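Protease inhibitor SGPI-2 (Schistocerca gregaria, PDB 3TVJ) inhibits serine proteases, with activity against alpha-chymotrypsin and pancreatic elastase in vitro, as a small disulfide-bonded inhibitor of the pacifastin family. Local coordinates at residues Asn18-Gly23 and Ala29-Leu34. The protein carries 5 engineered substitutions. Sequence-based numbering, arbitrary orientation.
Engineered in segment 29-34: Val30 (natural residue Ala), Lys33 (natural residue Leu), Leu34 (natural residue Lys).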
ATOM      1  N   ASN C  18      -7.122 -11.742 -15.589  1.00 15.26           N
ATOM      2  CA  ASN C  18      -5.797 -11.199 -15.693  1.00 15.23           C
ATOM      3  C   ASN C  18      -5.497 -10.668 -17.100  1.00 15.38           C
ATOM      4  O   ASN C  18      -6.134 -11.076 -18.092  1.00 17.75           O
ATOM      5  CB  ASN C  18      -4.747 -12.247 -15.309  1.00 14.57           C
ATOM      6  CG  ASN C  18      -4.571 -12.371 -13.796  1.00 13.36           C
ATOM      7  OD1 ASN C  18      -4.298 -11.344 -13.108  1.00 12.93           O
ATOM      8  ND2 ASN C  18      -4.875 -13.589 -13.238  1.00 15.12           N
ATOM      9  N   THR C  19      -4.586  -9.707 -17.133  1.00 13.99           N
ATOM     10  CA  THR C  19      -4.059  -9.144 -18.361  1.00 16.19           C
ATOM     11  C   THR C  19      -2.700  -9.737 -18.613  1.00 13.18           C
ATOM     12  O   THR C  19      -1.841  -9.798 -17.731  1.00 13.57           O
ATOM     13  CB  THR C  19      -4.002  -7.617 -18.294  1.00 17.84           C
ATOM     14  OG1 THR C  19      -5.353  -7.139 -17.976  1.00 22.74           O
ATOM     15  CG2 THR C  19      -3.533  -7.057 -19.642  1.00 23.06           C
ATOM     16  N   CYS C  20      -2.490 -10.136 -19.824  1.00 14.12           N
ATOM     17  CA  CYS C  20      -1.262 -10.826 -20.248  1.00 13.70           C
ATOM     18  C   CYS C  20      -0.739 -10.215 -21.521  1.00 14.65           C
ATOM     19  O   CYS C  20      -1.507  -9.696 -22.339  1.00 15.01           O
ATOM     20  CB  CYS C  20      -1.498 -12.334 -20.515  1.00 14.99           C
ATOM     21  SG  CYS C  20      -2.276 -13.281 -19.164  1.00 14.67           S
ATOM     22  N   ARG C  21       0.565 -10.403 -21.784  1.00 13.64           N
ATOM     23  CA  ARG C  21       1.178 -10.104 -23.047  1.00 14.46           C
ATOM     24  C   ARG C  21       1.686 -11.432 -23.578  1.00 14.06           C
ATOM     25  O   ARG C  21       2.323 -12.224 -22.857  1.00 15.22           O
ATOM     26  CB  ARG C  21       2.386  -9.185 -22.910  1.00 16.19           C
ATOM     27  CG  ARG C  21       2.060  -7.776 -22.550  1.00 18.68           C
ATOM     28  CD  ARG C  21       3.206  -6.759 -22.987  1.00 28.92           C
ATOM     29  NE  ARG C  21       3.368  -6.712 -24.458  1.00 29.93           N
ATOM     30  CZ  ARG C  21       4.536  -6.542 -25.115  1.00 29.64           C
ATOM     31  NH1 ARG C  21       5.697  -6.317 -24.482  1.00 23.60           N
ATOM     32  NH2 ARG C  21       4.551  -6.567 -26.438  1.00 35.06           N
ATOM     33  N   CYS C  22       1.350 -11.719 -24.840  1.00 15.50           N
ATOM     34  CA  CYS C  22       1.699 -13.014 -25.377  1.00 17.44           C
ATOM     35  C   CYS C  22       3.147 -13.098 -25.855  1.00 18.38           C
ATOM     36  O   CYS C  22       3.657 -12.182 -26.548  1.00 19.97           O
ATOM     37  CB  CYS C  22       0.801 -13.331 -26.558  1.00 19.45           C
ATOM     38  SG  CYS C  22       0.908 -14.987 -27.286  1.00 25.63           S
ATOM     39  N   GLY C  23       3.765 -14.237 -25.588  1.00 19.24           N
ATOM     40  CA  GLY C  23       5.104 -14.540 -26.047  1.00 20.73           C
ATOM     41  C   GLY C  23       5.219 -14.774 -27.522  1.00 21.14           C
ATOM     42  O   GLY C  23       4.219 -14.926 -28.233  1.00 22.30           O
ATOM     43  N   ALA C  29       2.926 -16.645 -21.913  1.00 19.10           N
ATOM     44  CA  ALA C  29       2.564 -15.280 -21.641  1.00 15.65           C
ATOM     45  C   ALA C  29       3.159 -14.834 -20.287  1.00 15.87           C
ATOM     46  O   ALA C  29       3.616 -15.636 -19.416  1.00 17.51           O
ATOM     47  CB  ALA C  29       1.005 -15.113 -21.635  1.00 19.23           C
ATOM     48  N   VAL C  30       3.174 -13.524 -20.124  1.00 13.24           N
ATOM     49  CA  VAL C  30       3.432 -12.920 -18.887  1.00 11.62           C
ATOM     50  C   VAL C  30       2.162 -12.209 -18.485  1.00 12.86           C
ATOM     51  O   VAL C  30       1.489 -11.678 -19.377  1.00 12.35           O
ATOM     52  CB  VAL C  30       4.685 -11.943 -18.970  1.00 11.99           C
ATOM     53  CG1 VAL C  30       5.990 -12.753 -19.284  1.00 13.62           C
ATOM     54  CG2 VAL C  30       4.459 -10.816 -19.956  1.00 12.69           C
ATOM     55  N   CYS C  31       1.805 -12.239 -17.220  1.00 11.14           N
ATOM     56  CA  CYS C  31       0.460 -11.829 -16.801  1.00 12.61           C
ATOM     57  C   CYS C  31       0.534 -11.128 -15.462  1.00 11.83           C
ATOM     58  O   CYS C  31       1.430 -11.367 -14.673  1.00 11.60           O
ATOM     59  CB  CYS C  31      -0.503 -13.016 -16.660  1.00 14.40           C
ATOM     60  SG  CYS C  31      -0.690 -14.070 -18.130  1.00 13.80           S
ATOM     61  N   THR C  32      -0.518 -10.370 -15.217  1.00 11.42           N
ATOM     62  CA  THR C  32      -0.815  -9.846 -13.914  1.00 11.53           C
ATOM     63  C   THR C  32      -1.146 -10.936 -12.862  1.00 11.51           C
ATOM     64  O   THR C  32      -1.265 -12.099 -13.223  1.00 10.91           O
ATOM     65  CB  THR C  32      -1.913  -8.811 -13.969  1.00 11.97           C
ATOM     66  OG1 THR C  32      -3.104  -9.398 -14.534  1.00 12.59           O
ATOM     67  CG2 THR C  32      -1.510  -7.583 -14.790  1.00 12.29           C
ATOM     68  N   LYS C  33      -1.153 -10.576 -11.568  1.00 10.75           N
ATOM     69  CA  LYS C  33      -1.184 -11.528 -10.434  1.00 10.01           C
ATOM     70  C   LYS C  33      -2.477 -11.391  -9.591  1.00 10.81           C
ATOM     71  O   LYS C  33      -2.417 -11.568  -8.391  1.00 10.39           O
ATOM     72  CB  LYS C  33       0.099 -11.338  -9.600  1.00  9.71           C
ATOM     73  CG  LYS C  33       1.349 -11.877 -10.350  1.00 10.90           C
ATOM     74  CD  LYS C  33       2.655 -11.642  -9.665  1.00  8.36           C
ATOM     75  CE  LYS C  33       3.863 -12.222 -10.378  1.00 11.41           C
ATOM     76  NZ  LYS C  33       5.157 -12.034  -9.584  1.00  9.62           N
ATOM     77  N   LEU C  34      -3.623 -11.322 -10.290  1.00 10.15           N
ATOM     78  CA  LEU C  34      -4.890 -11.483  -9.630  1.00 11.24           C
ATOM     79  C   LEU C  34      -5.234 -12.970  -9.541  1.00 10.15           C
ATOM     80  O   LEU C  34      -4.921 -13.781 -10.403  1.00 12.39           O
ATOM     81  CB  LEU C  34      -6.021 -10.740 -10.432  1.00 11.66           C
ATOM     82  CG  LEU C  34      -5.805  -9.253 -10.668  1.00 12.98           C
ATOM     83  CD1 LEU C  34      -6.900  -8.798 -11.723  1.00 10.92           C
ATOM     84  CD2 LEU C  34      -5.911  -8.511  -9.355  1.00 11.15           C
TER
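Ala29 lays its methyl against Cys20, CB to CB 3.9 Å, on the face of the antiparallel hairpin that also carries the sulfurs. Val30, engineered from alanine, forms a hydrogen-bonded pair with Arg21: Arg21 N donates to Val30 O at 2.9 Å, and Val30 N returns a bond to Arg21 O. On the face opposite the cysteines, CG2 of Val30 lies beside CB of Arg21, whose guanidinium leads off to Gly10 and to the chain of another protein. Cys31 and Cys20, a non-hydrogen-bonded pair, are joined by a disulfide with chi3 of 102°. Thr32 N then donates a hydrogen bond to Thr19 O, while OG1 of Thr32, set between backbone N and carbonyl carbon (chi1 59°), accepts from Thr19 N at 3.0 Å and donates to Asn18 OD1 at 2.7 Å. Engineered Lys33 turns away and reaches the other protein's backbone through NZ. At engineered Leu34 the Asn18 amide bonds both backbone groups of the residue: OD1 takes Leu34 N on an in-plane lone pair, and ND2 gives an almost straight bond (2.8 Å, 177°) to Leu34 O. A leucine in place of Asn18 would probably leave N and O of Leu34 without these partners and the Thr32 hydroxyl without its acceptor, freeing the loop to shift. Through these bonds Asn18 ties the reactive-site loop, with its bond Lys33-Leu34, to the disulfide-linked antiparallel sheet of this pacifastin-family inhibitor.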